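Local atomic coordinates of plasmin and fibronectin-binding protein A (Streptococcus pneumoniae, PDB entry 4MR0), a protein that acts as a fibronectin-dependent adhesin and invasin and binds human fibronectin, plasmin, plasminogen and serum albumin. Residues A[121-126]-A[132-137]; A[186-191]-A[200-205]; A[194-199]-A[249-254]; A[288-293]-A[297-302]. All coordinates share one frame; numbering follows the deposited sequence.

The four contacts lie along a right-handed parallel beta-helix. Contact 3 is the buried one. There T196 ties strand 194-195 to strand 243-252 with a single side-chain bond. Contact 2 is a surface contact, with centres about 17 Å from contact 3. It is polar, built on manganese and water, and packs on contact 3 through H189, P190 and F199. Contacts 1 and 4 are partly buried. Contact 1 sets a loop against helix 132-143; contact 4 sets a strand end and the loop after it against the short helix 296-299 and its turn. Contact 1 is mostly apolar and sits at the N-terminal end. Contact 4 joins one loose methyl contact to one weak amide bond.

Contact 1. Residues A[121-126]-A[132-137]; sequences YGAVGD and RQAIQD
A134 fits its methyl into a bend of the loop made by Y121, G122 and A123. A134 CB lies 3.3 Å from Y121 O and also 3.3 Å from A123 N. A123 CB adds the closest pair of apolar side-chain atoms, 3.8 Å from A134 CB. G122 gives the bend its shape, with phi at 103°, a conformation that suits glycine. This is the tight side, where both alanines are buried.

The other side is looser. The ring of Y121 lies against the next turn of the helix, with CD2 at 3.9 Å from D137 CB. The backbone of D137 sits over one ring face, its C atom 4.2 Å above the plane and shifted toward the rim. CG of Y121 is anti to its carbonyl carbon (chi1 -54°), which carries the ring along the helix to A138 and A141. Ring and D137 carboxylate planes are 54° apart, so they do not stack. Both residues are partly exposed.

Beyond A123 the loop leaves the helix. D131 then holds it through V124 N and G125 N, and D126 OD1 takes I128 N and H129 N. The YGAVGD sequence followed by a helix is consistent with the start of a pectate lyase-like domain, and helix 132-143 lies at the N-terminal end of the beta-helix. Across the two segments the contact is van der Waals packing of small groups. Carboxylates of D126 and D131 tie the loop to its own next turn, and G125 bonds to T157; shape alone fits it to the helix.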
loop_
_atom_site.group_PDB
_atom_site.type_symbol
_atom_site.label_atom_id
_atom_site.label_comp_id
_atom_site.label_asym_id
_atom_site.label_seq_id
_atom_site.Cartn_x
_atom_site.Cartn_y
_atom_site.Cartn_z
ATOM N N TYR A 121 -21.062 2.757 29.155
ATOM C CA TYR A 121 -20.123 2.032 29.995
ATOM C C TYR A 121 -19.063 2.887 30.669
ATOM O O TYR A 121 -18.053 2.370 31.149
ATOM C CB TYR A 121 -19.471 0.912 29.181
ATOM C CG TYR A 121 -20.492 0.011 28.526
ATOM C CD1 TYR A 121 -21.115 0.386 27.337
ATOM C CD2 TYR A 121 -20.872 -1.196 29.120
ATOM C CE1 TYR A 121 -22.091 -0.416 26.752
ATOM C CE2 TYR A 121 -21.849 -2.005 28.543
ATOM C CZ TYR A 121 -22.452 -1.606 27.360
ATOM O OH TYR A 121 -23.421 -2.392 26.783
ATOM N N GLY A 122 -19.291 4.195 30.712
ATOM C CA GLY A 122 -18.347 5.070 31.380
ATOM C C GLY A 122 -17.403 5.879 30.516
ATOM O O GLY A 122 -16.572 6.620 31.042
ATOM N N ALA A 123 -17.502 5.739 29.199
ATOM C CA ALA A 123 -16.635 6.509 28.317
ATOM C C ALA A 123 -16.977 7.976 28.549
ATOM O O ALA A 123 -18.150 8.339 28.557
ATOM C CB ALA A 123 -16.891 6.131 26.865
ATOM N N VAL A 124 -15.962 8.814 28.740
ATOM C CA VAL A 124 -16.191 10.237 28.976
ATOM C C VAL A 124 -16.093 11.037 27.679
ATOM O O VAL A 124 -16.844 11.987 27.472
ATOM C CB VAL A 124 -15.185 10.797 30.001
ATOM C CG1 VAL A 124 -15.446 12.286 30.235
ATOM C CG2 VAL A 124 -15.298 10.019 31.315
ATOM N N GLY A 125 -15.163 10.647 26.810
ATOM C CA GLY A 125 -14.995 11.325 25.539
ATOM C C GLY A 125 -14.416 12.725 25.622
ATOM O O GLY A 125 -14.726 13.574 24.788
ATOM N N ASP A 126 -13.567 12.972 26.614
ATOM C CA ASP A 126 -12.967 14.292 26.768
ATOM C C ASP A 126 -11.493 14.323 26.374
ATOM O O ASP A 126 -10.847 15.368 26.430
ATOM C CB ASP A 126 -13.143 14.791 28.211
ATOM C CG ASP A 126 -12.439 13.915 29.237
ATOM O OD1 ASP A 126 -11.918 12.834 28.879
ATOM O OD2 ASP A 126 -12.414 14.314 30.423
ATOM N N ARG A 132 -10.603 3.382 27.298
ATOM C CA ARG A 132 -10.411 2.029 26.782
ATOM C C ARG A 132 -11.336 0.979 27.405
ATOM O O ARG A 132 -12.056 0.282 26.692
ATOM C CB ARG A 132 -8.964 1.569 26.971
ATOM C CG ARG A 132 -8.701 0.191 26.347
ATOM C CD ARG A 132 -7.491 -0.486 26.957
ATOM N NE ARG A 132 -7.660 -0.720 28.389
ATOM C CZ ARG A 132 -8.491 -1.618 28.916
ATOM N NH1 ARG A 132 -9.233 -2.383 28.129
ATOM N NH2 ARG A 132 -8.585 -1.744 30.239
ATOM N N GLN A 133 -11.325 0.860 28.730
ATOM C CA GLN A 133 -12.161 -0.151 29.373
ATOM C C GLN A 133 -13.641 -0.007 29.040
ATOM O O GLN A 133 -14.339 -1.005 28.867
ATOM C CB GLN A 133 -11.976 -0.125 30.894
ATOM C CG GLN A 133 -12.572 -1.347 31.595
ATOM C CD GLN A 133 -11.959 -2.653 31.112
ATOM O OE1 GLN A 133 -12.631 -3.485 30.497
ATOM N NE2 GLN A 133 -10.677 -2.837 31.389
ATOM N N ALA A 134 -14.121 1.232 28.959
ATOM C CA ALA A 134 -15.523 1.477 28.636
ATOM C C ALA A 134 -15.813 0.991 27.218
ATOM O O ALA A 134 -16.831 0.337 26.966
ATOM C CB ALA A 134 -15.838 2.969 28.758
ATOM N N ILE A 135 -14.914 1.323 26.298
ATOM C CA ILE A 135 -15.048 0.916 24.904
ATOM C C ILE A 135 -14.996 -0.612 24.798
ATOM O O ILE A 135 -15.807 -1.222 24.112
ATOM C CB ILE A 135 -13.925 1.554 24.042
ATOM C CG1 ILE A 135 -14.099 3.074 24.026
ATOM C CG2 ILE A 135 -13.960 0.993 22.614
ATOM C CD1 ILE A 135 -12.874 3.846 23.539
ATOM N N GLN A 136 -14.057 -1.235 25.499
ATOM C CA GLN A 136 -13.947 -2.689 25.450
ATOM C C GLN A 136 -15.205 -3.361 26.005
ATOM O O GLN A 136 -15.675 -4.358 25.455
ATOM C CB GLN A 136 -12.723 -3.158 26.234
ATOM C CG GLN A 136 -12.347 -4.617 25.980
ATOM C CD GLN A 136 -12.038 -4.902 24.513
ATOM O OE1 GLN A 136 -12.818 -5.549 23.808
ATOM N NE2 GLN A 136 -10.902 -4.407 24.044
ATOM N N ASP A 137 -15.750 -2.822 27.093
ATOM C CA ASP A 137 -16.958 -3.393 27.685
ATOM C C ASP A 137 -18.128 -3.290 26.709
ATOM O O ASP A 137 -18.975 -4.180 26.643
ATOM C CB ASP A 137 -17.316 -2.680 28.999
ATOM C CG ASP A 137 -16.241 -2.835 30.063
ATOM O OD1 ASP A 137 -15.565 -3.884 30.079
ATOM O OD2 ASP A 137 -16.079 -1.913 30.893
#

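Contact 2. Residues A[186-191]-A[200-205]; sequences IKNHPS and TDDGAQ. With MN (manganese (II) ion), chain F.
H189 and T200 meet at a manganese ion. H189 NE2 binds it at 2.3 Å and T200 O at 2.2 Å. E162 and three waters complete six ligands. CG of H189 is anti to the backbone N (chi1 -172°), and this sends the ring to the metal. The opposite nitrogen locks its rotation. ND1 donates to P190 O at 2.7 Å, in the ring plane and onto a carbonyl lone pair. CD1 of I186 sits over the centre of one ring face, 3.9 Å above it. F199 meets the ring edge-to-face.

D201 works in the second shell. Its OD2 accepts from a metal-bound water at 2.8 Å. N188 and D202 approach at about a right angle, with amide and carboxylate planes 81° apart. One water bridges them, donating to N188 OD1 and to D202 OD2. A second water links N188 O with D202 N. Q205 NE2 holds the carboxylate through the anti lone pair of D202 OD1, and Q205 OE1 takes G203 N.

The two loops are thus joined by metal and water. With the ND1 proton committed to P190 O, NE2 is left to give its lone pair to manganese. The nearby acidic groups would probably favour the cation.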
loop_
_atom_site.group_PDB
_atom_site.type_symbol
_atom_site.label_atom_id
_atom_site.label_comp_id
_atom_site.label_asym_id
_atom_site.label_seq_id
_atom_site.Cartn_x
_atom_site.Cartn_y
_atom_site.Cartn_z
ATOM N N ILE A 186 3.756 2.619 25.497
ATOM C CA ILE A 186 4.395 1.549 26.251
ATOM C C ILE A 186 5.709 1.101 25.606
ATOM O O ILE A 186 5.784 0.871 24.398
ATOM C CB ILE A 186 3.421 0.347 26.363
ATOM C CG1 ILE A 186 2.104 0.817 26.991
ATOM C CG2 ILE A 186 4.023 -0.758 27.204
ATOM C CD1 ILE A 186 0.996 -0.222 26.968
ATOM N N LYS A 187 6.744 0.984 26.428
ATOM C CA LYS A 187 8.073 0.576 25.973
ATOM C C LYS A 187 8.092 -0.865 25.454
ATOM O O LYS A 187 7.465 -1.745 26.043
ATOM C CB LYS A 187 9.058 0.704 27.140
ATOM C CG LYS A 187 10.508 0.511 26.771
ATOM C CD LYS A 187 11.031 1.714 26.015
ATOM C CE LYS A 187 12.486 1.526 25.644
ATOM N NZ LYS A 187 13.013 2.720 24.928
ATOM N N ASN A 188 8.808 -1.106 24.354
ATOM C CA ASN A 188 8.922 -2.457 23.794
ATOM C C ASN A 188 7.527 -3.044 23.576
ATOM O O ASN A 188 7.308 -4.245 23.779
ATOM C CB ASN A 188 9.695 -3.343 24.780
ATOM C CG ASN A 188 10.121 -4.673 24.176
ATOM O OD1 ASN A 188 10.190 -5.689 24.872
ATOM N ND2 ASN A 188 10.432 -4.668 22.884
ATOM N N HIS A 189 6.598 -2.200 23.135
ATOM C CA HIS A 189 5.209 -2.610 22.963
ATOM C C HIS A 189 4.581 -1.885 21.770
ATOM O O HIS A 189 4.891 -0.721 21.500
ATOM C CB HIS A 189 4.484 -2.261 24.271
ATOM C CG HIS A 189 3.085 -2.780 24.384
ATOM N ND1 HIS A 189 2.042 -2.295 23.622
ATOM C CD2 HIS A 189 2.538 -3.670 25.247
ATOM C CE1 HIS A 189 0.913 -2.859 24.016
ATOM N NE2 HIS A 189 1.187 -3.697 25.000
ATOM N N PRO A 190 3.693 -2.568 21.027
ATOM C CA PRO A 190 3.077 -1.894 19.883
ATOM C C PRO A 190 2.154 -0.752 20.307
ATOM O O PRO A 190 1.645 -0.733 21.427
ATOM C CB PRO A 190 2.330 -3.022 19.171
ATOM C CG PRO A 190 2.025 -3.995 20.277
ATOM C CD PRO A 190 3.301 -3.987 21.088
ATOM N N SER A 191 1.964 0.207 19.409
ATOM C CA SER A 191 1.089 1.344 19.671
ATOM C C SER A 191 0.074 1.359 18.534
ATOM O O SER A 191 0.057 2.262 17.699
ATOM C CB SER A 191 1.896 2.646 19.698
ATOM O OG SER A 191 1.078 3.756 20.044
ATOM N N THR A 200 -0.775 -8.884 25.058
ATOM C CA THR A 200 -0.481 -8.386 26.398
ATOM C C THR A 200 0.903 -7.746 26.382
ATOM O O THR A 200 1.036 -6.526 26.371
ATOM C CB THR A 200 -0.505 -9.531 27.435
ATOM O OG1 THR A 200 0.294 -10.626 26.967
ATOM C CG2 THR A 200 -1.929 -10.015 27.657
ATOM N N ASP A 201 1.936 -8.578 26.370
ATOM C CA ASP A 201 3.307 -8.080 26.330
ATOM C C ASP A 201 4.133 -8.968 25.417
ATOM O O ASP A 201 3.756 -10.107 25.140
ATOM C CB ASP A 201 3.922 -8.068 27.732
ATOM C CG ASP A 201 3.078 -7.293 28.732
ATOM O OD1 ASP A 201 2.173 -7.899 29.347
ATOM O OD2 ASP A 201 3.306 -6.073 28.889
ATOM N N ASP A 202 5.254 -8.445 24.939
ATOM C CA ASP A 202 6.115 -9.223 24.061
ATOM C C ASP A 202 6.650 -10.412 24.859
ATOM O O ASP A 202 7.042 -10.266 26.020
ATOM C CB ASP A 202 7.259 -8.349 23.544
ATOM C CG ASP A 202 8.095 -9.048 22.491
ATOM O OD1 ASP A 202 7.526 -9.835 21.703
ATOM O OD2 ASP A 202 9.317 -8.795 22.441
ATOM N N GLY A 203 6.638 -11.588 24.243
ATOM C CA GLY A 203 7.104 -12.781 24.918
ATOM C C GLY A 203 5.932 -13.575 25.455
ATOM O O GLY A 203 6.083 -14.729 25.860
ATOM N N ALA A 204 4.756 -12.957 25.449
ATOM C CA ALA A 204 3.538 -13.604 25.933
ATOM C C ALA A 204 2.477 -13.693 24.835
ATOM O O ALA A 204 1.290 -13.867 25.127
ATOM C CB ALA A 204 2.981 -12.841 27.122
ATOM N N GLN A 205 2.896 -13.570 23.578
ATOM C CA GLN A 205 1.945 -13.648 22.470
ATOM C C GLN A 205 1.191 -14.966 22.495
ATOM O O GLN A 205 1.691 -15.970 22.994
ATOM C CB GLN A 205 2.653 -13.505 21.117
ATOM C CG GLN A 205 3.041 -12.077 20.758
ATOM C CD GLN A 205 4.408 -11.693 21.286
ATOM O OE1 GLN A 205 4.853 -12.192 22.330
ATOM N NE2 GLN A 205 5.081 -10.794 20.575
HETATM MN MN MN F . -0.108 -4.633 26.694
HETATM O O HOH W 1 11.011 -8.487 24.389
HETATM O O HOH W 2 5.992 -5.732 25.576
HETATM O O HOH W 3 1.449 -4.028 28.399
HETATM O O HOH W 4 -1.428 -5.718 28.184
HETATM O O HOH W 5 -1.930 -5.130 25.240
#

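Contact 3. Residues A[194-199]-A[249-254]; sequences FMTGLF and GNSNNV
T196 and G249 come within 6.2 Å, CA to CA, where strand 194-195 stops running parallel to strand 243-252. T196 still shares a backbone bond with A247. Its psi of 15° then turns its carbonyl away, and T196 O ends 6.0 Å from G249 N.

The side chain fills the missing place. T196 OG1 accepts from G249 N at 3.1 Å, and the bond is nearly straight at 163°. Chi1 of 62° sets OG1 between the backbone N and the carbonyl carbon. The same turn puts the CG2 methyl anti to the carbonyl carbon. CG2 then faces S251, with S251 OG 4.2 Å away, a loose approach. The hydroxyl of S251 is used elsewhere, bonded to T211 OG1, and S251 N goes to S275 OG. T196 also packs on W208 and T211.

N250 follows G249 with positive phi, and the chain bends there before S251 and N252. G249 presents only backbone to the threonine. S251 opens the first PbH1 repeat, and the corner at N253 lies just beyond. The contact joins two neighbouring coils of the parallel beta-helix.

All three touching residues are buried. A buried N-H at the end of a beta ladder needs an acceptor, and here a hydroxyl replaces the strand carbonyl. A side-chain bond therefore links the neighbouring coils where the backbone of one has already turned off.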
loop_
_atom_site.group_PDB
_atom_site.type_symbol
_atom_site.label_atom_id
_atom_site.label_comp_id
_atom_site.label_asym_id
_atom_site.label_seq_id
_atom_site.Cartn_x
_atom_site.Cartn_y
_atom_site.Cartn_z
ATOM N N PHE A 194 -6.502 -0.734 17.478
ATOM C CA PHE A 194 -7.409 -1.877 17.386
ATOM C C PHE A 194 -6.749 -3.147 16.851
ATOM O O PHE A 194 -5.970 -3.088 15.899
ATOM C CB PHE A 194 -8.588 -1.530 16.467
ATOM C CG PHE A 194 -9.432 -0.390 16.954
ATOM C CD1 PHE A 194 -10.257 -0.547 18.063
ATOM C CD2 PHE A 194 -9.390 0.843 16.314
ATOM C CE1 PHE A 194 -11.041 0.504 18.520
ATOM C CE2 PHE A 194 -10.167 1.902 16.760
ATOM C CZ PHE A 194 -10.992 1.730 17.872
ATOM N N MET A 195 -7.084 -4.284 17.465
ATOM C CA MET A 195 -6.580 -5.595 17.051
ATOM C C MET A 195 -7.726 -6.612 17.072
ATOM O O MET A 195 -8.699 -6.438 17.812
ATOM C CB MET A 195 -5.473 -6.066 17.983
ATOM C CG MET A 195 -4.151 -5.333 17.800
ATOM S SD MET A 195 -2.784 -6.116 18.700
ATOM C CE MET A 195 -1.464 -4.963 18.475
ATOM N N THR A 196 -7.625 -7.656 16.247
ATOM C CA THR A 196 -8.660 -8.685 16.183
ATOM C C THR A 196 -8.258 -9.932 16.963
ATOM O O THR A 196 -8.853 -11.002 16.815
ATOM C CB THR A 196 -8.959 -9.094 14.733
ATOM O OG1 THR A 196 -7.782 -9.658 14.144
ATOM C CG2 THR A 196 -9.413 -7.890 13.919
ATOM N N GLY A 197 -7.241 -9.782 17.798
ATOM C CA GLY A 197 -6.771 -10.881 18.620
ATOM C C GLY A 197 -6.107 -10.297 19.849
ATOM O O GLY A 197 -5.729 -9.128 19.850
ATOM N N LEU A 198 -5.949 -11.103 20.892
ATOM C CA LEU A 198 -5.348 -10.618 22.129
ATOM C C LEU A 198 -3.846 -10.377 22.075
ATOM O O LEU A 198 -3.108 -11.055 21.358
ATOM C CB LEU A 198 -5.647 -11.590 23.275
ATOM C CG LEU A 198 -7.116 -11.757 23.678
ATOM C CD1 LEU A 198 -7.207 -12.729 24.852
ATOM C CD2 LEU A 198 -7.706 -10.402 24.063
ATOM N N PHE A 199 -3.413 -9.386 22.843
ATOM C CA PHE A 199 -2.004 -9.051 22.971
ATOM C C PHE A 199 -1.822 -8.455 24.364
ATOM O O PHE A 199 -2.630 -7.638 24.806
ATOM C CB PHE A 199 -1.560 -8.038 21.908
ATOM C CG PHE A 199 -0.083 -7.740 21.948
ATOM C CD1 PHE A 199 0.435 -6.835 22.876
ATOM C CD2 PHE A 199 0.799 -8.424 21.113
ATOM C CE1 PHE A 199 1.808 -6.617 22.973
ATOM C CE2 PHE A 199 2.178 -8.214 21.202
ATOM C CZ PHE A 199 2.684 -7.311 22.136
ATOM N N GLY A 249 -5.740 -9.665 11.870
ATOM C CA GLY A 249 -5.106 -10.937 11.580
ATOM C C GLY A 249 -6.032 -12.126 11.714
ATOM O O GLY A 249 -6.842 -12.190 12.641
ATOM N N ASN A 250 -5.907 -13.070 10.785
ATOM C CA ASN A 250 -6.726 -14.276 10.786
ATOM C C ASN A 250 -8.207 -13.914 10.857
ATOM O O ASN A 250 -9.001 -14.620 11.484
ATOM C CB ASN A 250 -6.351 -15.168 11.986
ATOM C CG ASN A 250 -6.678 -16.643 11.754
ATOM O OD1 ASN A 250 -6.672 -17.455 12.692
ATOM N ND2 ASN A 250 -6.956 -16.995 10.508
ATOM N N SER A 251 -8.585 -12.825 10.195
ATOM C CA SER A 251 -9.973 -12.387 10.220
ATOM C C SER A 251 -10.709 -12.628 8.901
ATOM O O SER A 251 -10.093 -12.916 7.867
ATOM C CB SER A 251 -10.036 -10.903 10.592
ATOM O OG SER A 251 -11.254 -10.598 11.247
ATOM N N ASN A 252 -12.033 -12.500 8.949
ATOM C CA ASN A 252 -12.887 -12.721 7.784
ATOM C C ASN A 252 -14.011 -11.689 7.727
ATOM O O ASN A 252 -14.615 -11.371 8.750
ATOM C CB ASN A 252 -13.517 -14.109 7.870
ATOM C CG ASN A 252 -12.494 -15.213 8.026
ATOM O OD1 ASN A 252 -11.872 -15.639 7.048
ATOM N ND2 ASN A 252 -12.304 -15.683 9.266
ATOM N N ASN A 253 -14.296 -11.180 6.532
ATOM C CA ASN A 253 -15.370 -10.212 6.353
ATOM C C ASN A 253 -15.224 -9.022 7.287
ATOM O O ASN A 253 -16.014 -8.833 8.214
ATOM C CB ASN A 253 -16.723 -10.898 6.578
ATOM C CG ASN A 253 -17.024 -11.944 5.523
ATOM O OD1 ASN A 253 -17.348 -13.091 5.836
ATOM N ND2 ASN A 253 -16.925 -11.548 4.261
ATOM N N VAL A 254 -14.195 -8.223 7.040
ATOM C CA VAL A 254 -13.934 -7.035 7.840
ATOM C C VAL A 254 -14.145 -5.830 6.942
ATOM O O VAL A 254 -13.633 -5.789 5.819
ATOM C CB VAL A 254 -12.484 -7.025 8.366
ATOM C CG1 VAL A 254 -12.234 -5.771 9.194
ATOM C CG2 VAL A 254 -12.231 -8.274 9.203
#

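Contact 4. Residues A[288-293]-A[297-302]; sequences QALPKT and GQIISK
L290 reaches with its CD1 methyl to the CG2 branch of I299, 4.5 Å away. The touch is light, methyl against methyl. L290 also packs on H404 and I299 on M375, so the pair sits among loops from other parts of the chain.

The second touch is polar. Q288 is stretched out, with CG anti to the backbone N (chi1 178°) and the chain extended beyond. This brings NE2 to K302 O at 3.3 Å, a straight but weak bond. K302 CB lies 3.8 Å from the same nitrogen, and the two side chains cross at about a right angle. The firmer partner of the amide is elsewhere: Q288 OE1 takes V346 N, while NE2 has a further weak bond to G267 O.

Q288 and A289 end a strand of the parallel beta-helix. Their backbones bond to G343 on one side and to S264 and Q266 on the other. From there the chain leaves the coil as a loop, forms helix 296-299 and returns. A type I turn from I299 to K302 follows the helix, with K302 N bonded to I299 O. Just before it, Q298 O accepts both S301 N and, at 2.6 Å, S301 OG, which come from the same face of its plane.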
loop_
_atom_site.group_PDB
_atom_site.type_symbol
_atom_site.label_atom_id
_atom_site.label_comp_id
_atom_site.label_asym_id
_atom_site.label_seq_id
_atom_site.Cartn_x
_atom_site.Cartn_y
_atom_site.Cartn_z
ATOM N N GLN A 288 2.237 10.838 7.880
ATOM C CA GLN A 288 3.083 9.817 8.468
ATOM C C GLN A 288 4.330 10.541 8.958
ATOM O O GLN A 288 5.044 11.176 8.173
ATOM C CB GLN A 288 3.455 8.760 7.437
ATOM C CG GLN A 288 4.371 7.686 7.979
ATOM C CD GLN A 288 4.523 6.527 7.022
ATOM O OE1 GLN A 288 4.885 6.711 5.856
ATOM N NE2 GLN A 288 4.247 5.321 7.508
ATOM N N ALA A 289 4.577 10.461 10.259
ATOM C CA ALA A 289 5.728 11.126 10.851
ATOM C C ALA A 289 6.985 10.282 10.692
ATOM O O ALA A 289 6.981 9.086 10.985
ATOM C CB ALA A 289 5.458 11.415 12.321
ATOM N N LEU A 290 8.056 10.917 10.222
ATOM C CA LEU A 290 9.330 10.242 10.010
ATOM C C LEU A 290 10.431 10.981 10.779
ATOM O O LEU A 290 10.811 12.095 10.420
ATOM C CB LEU A 290 9.657 10.213 8.514
ATOM C CG LEU A 290 8.582 9.632 7.582
ATOM C CD1 LEU A 290 9.029 9.769 6.135
ATOM C CD2 LEU A 290 8.320 8.168 7.927
ATOM N N PRO A 291 10.952 10.365 11.853
ATOM C CA PRO A 291 12.009 10.957 12.686
ATOM C C PRO A 291 13.394 11.056 12.036
ATOM O O PRO A 291 13.739 10.266 11.157
ATOM C CB PRO A 291 12.009 10.058 13.919
ATOM C CG PRO A 291 11.642 8.724 13.348
ATOM C CD PRO A 291 10.514 9.071 12.406
ATOM N N LYS A 292 14.174 12.040 12.488
ATOM C CA LYS A 292 15.535 12.293 11.997
ATOM C C LYS A 292 16.356 11.023 11.800
ATOM O O LYS A 292 16.900 10.764 10.725
ATOM C CB LYS A 292 16.317 13.160 12.993
ATOM C CG LYS A 292 16.023 14.649 13.035
ATOM C CD LYS A 292 16.975 15.297 14.053
ATOM C CE LYS A 292 16.825 16.809 14.144
ATOM N NZ LYS A 292 17.202 17.501 12.878
ATOM N N THR A 293 16.449 10.256 12.878
ATOM C CA THR A 293 17.229 9.025 12.954
ATOM C C THR A 293 16.972 7.853 11.999
ATOM O O THR A 293 17.823 6.972 11.870
ATOM C CB THR A 293 17.161 8.472 14.392
ATOM O OG1 THR A 293 17.813 7.196 14.452
ATOM C CG2 THR A 293 15.712 8.326 14.835
ATOM N N GLY A 297 16.185 2.022 4.583
ATOM C CA GLY A 297 15.744 0.640 4.650
ATOM C C GLY A 297 14.481 0.473 5.472
ATOM O O GLY A 297 13.562 -0.248 5.083
ATOM N N GLN A 298 14.439 1.153 6.613
ATOM C CA GLN A 298 13.296 1.097 7.514
ATOM C C GLN A 298 12.129 1.925 6.974
ATOM O O GLN A 298 10.973 1.509 7.041
ATOM C CB GLN A 298 13.706 1.621 8.892
ATOM C CG GLN A 298 14.861 0.855 9.528
ATOM C CD GLN A 298 15.474 1.590 10.712
ATOM O OE1 GLN A 298 16.082 2.653 10.553
ATOM N NE2 GLN A 298 15.315 1.027 11.906
ATOM N N ILE A 299 12.444 3.095 6.433
ATOM C CA ILE A 299 11.432 3.997 5.897
ATOM C C ILE A 299 10.518 3.397 4.826
ATOM O O ILE A 299 9.300 3.424 4.968
ATOM C CB ILE A 299 12.090 5.281 5.333
ATOM C CG1 ILE A 299 12.674 6.112 6.481
ATOM C CG2 ILE A 299 11.075 6.096 4.555
ATOM C CD1 ILE A 299 13.340 7.399 6.033
ATOM N N ILE A 300 11.098 2.859 3.759
ATOM C CA ILE A 300 10.294 2.292 2.680
ATOM C C ILE A 300 9.551 1.006 3.049
ATOM O O ILE A 300 8.750 0.499 2.270
ATOM C CB ILE A 300 11.154 2.039 1.420
ATOM C CG1 ILE A 300 12.229 0.991 1.711
ATOM C CG2 ILE A 300 11.796 3.346 0.970
ATOM C CD1 ILE A 300 13.051 0.598 0.492
ATOM N N SER A 301 9.809 0.478 4.237
ATOM C CA SER A 301 9.135 -0.737 4.670
ATOM C C SER A 301 7.893 -0.378 5.484
ATOM O O SER A 301 7.287 -1.242 6.118
ATOM C CB SER A 301 10.073 -1.587 5.529
ATOM O OG SER A 301 10.321 -0.957 6.775
ATOM N N LYS A 302 7.511 0.896 5.467
ATOM C CA LYS A 302 6.349 1.330 6.232
ATOM C C LYS A 302 5.150 1.765 5.395
ATOM O O LYS A 302 4.894 2.959 5.237
ATOM C CB LYS A 302 6.749 2.459 7.188
ATOM C CG LYS A 302 7.660 2.007 8.320
ATOM C CD LYS A 302 7.081 0.786 9.029
ATOM C CE LYS A 302 7.859 0.441 10.288
ATOM N NZ LYS A 302 9.316 0.274 10.010
#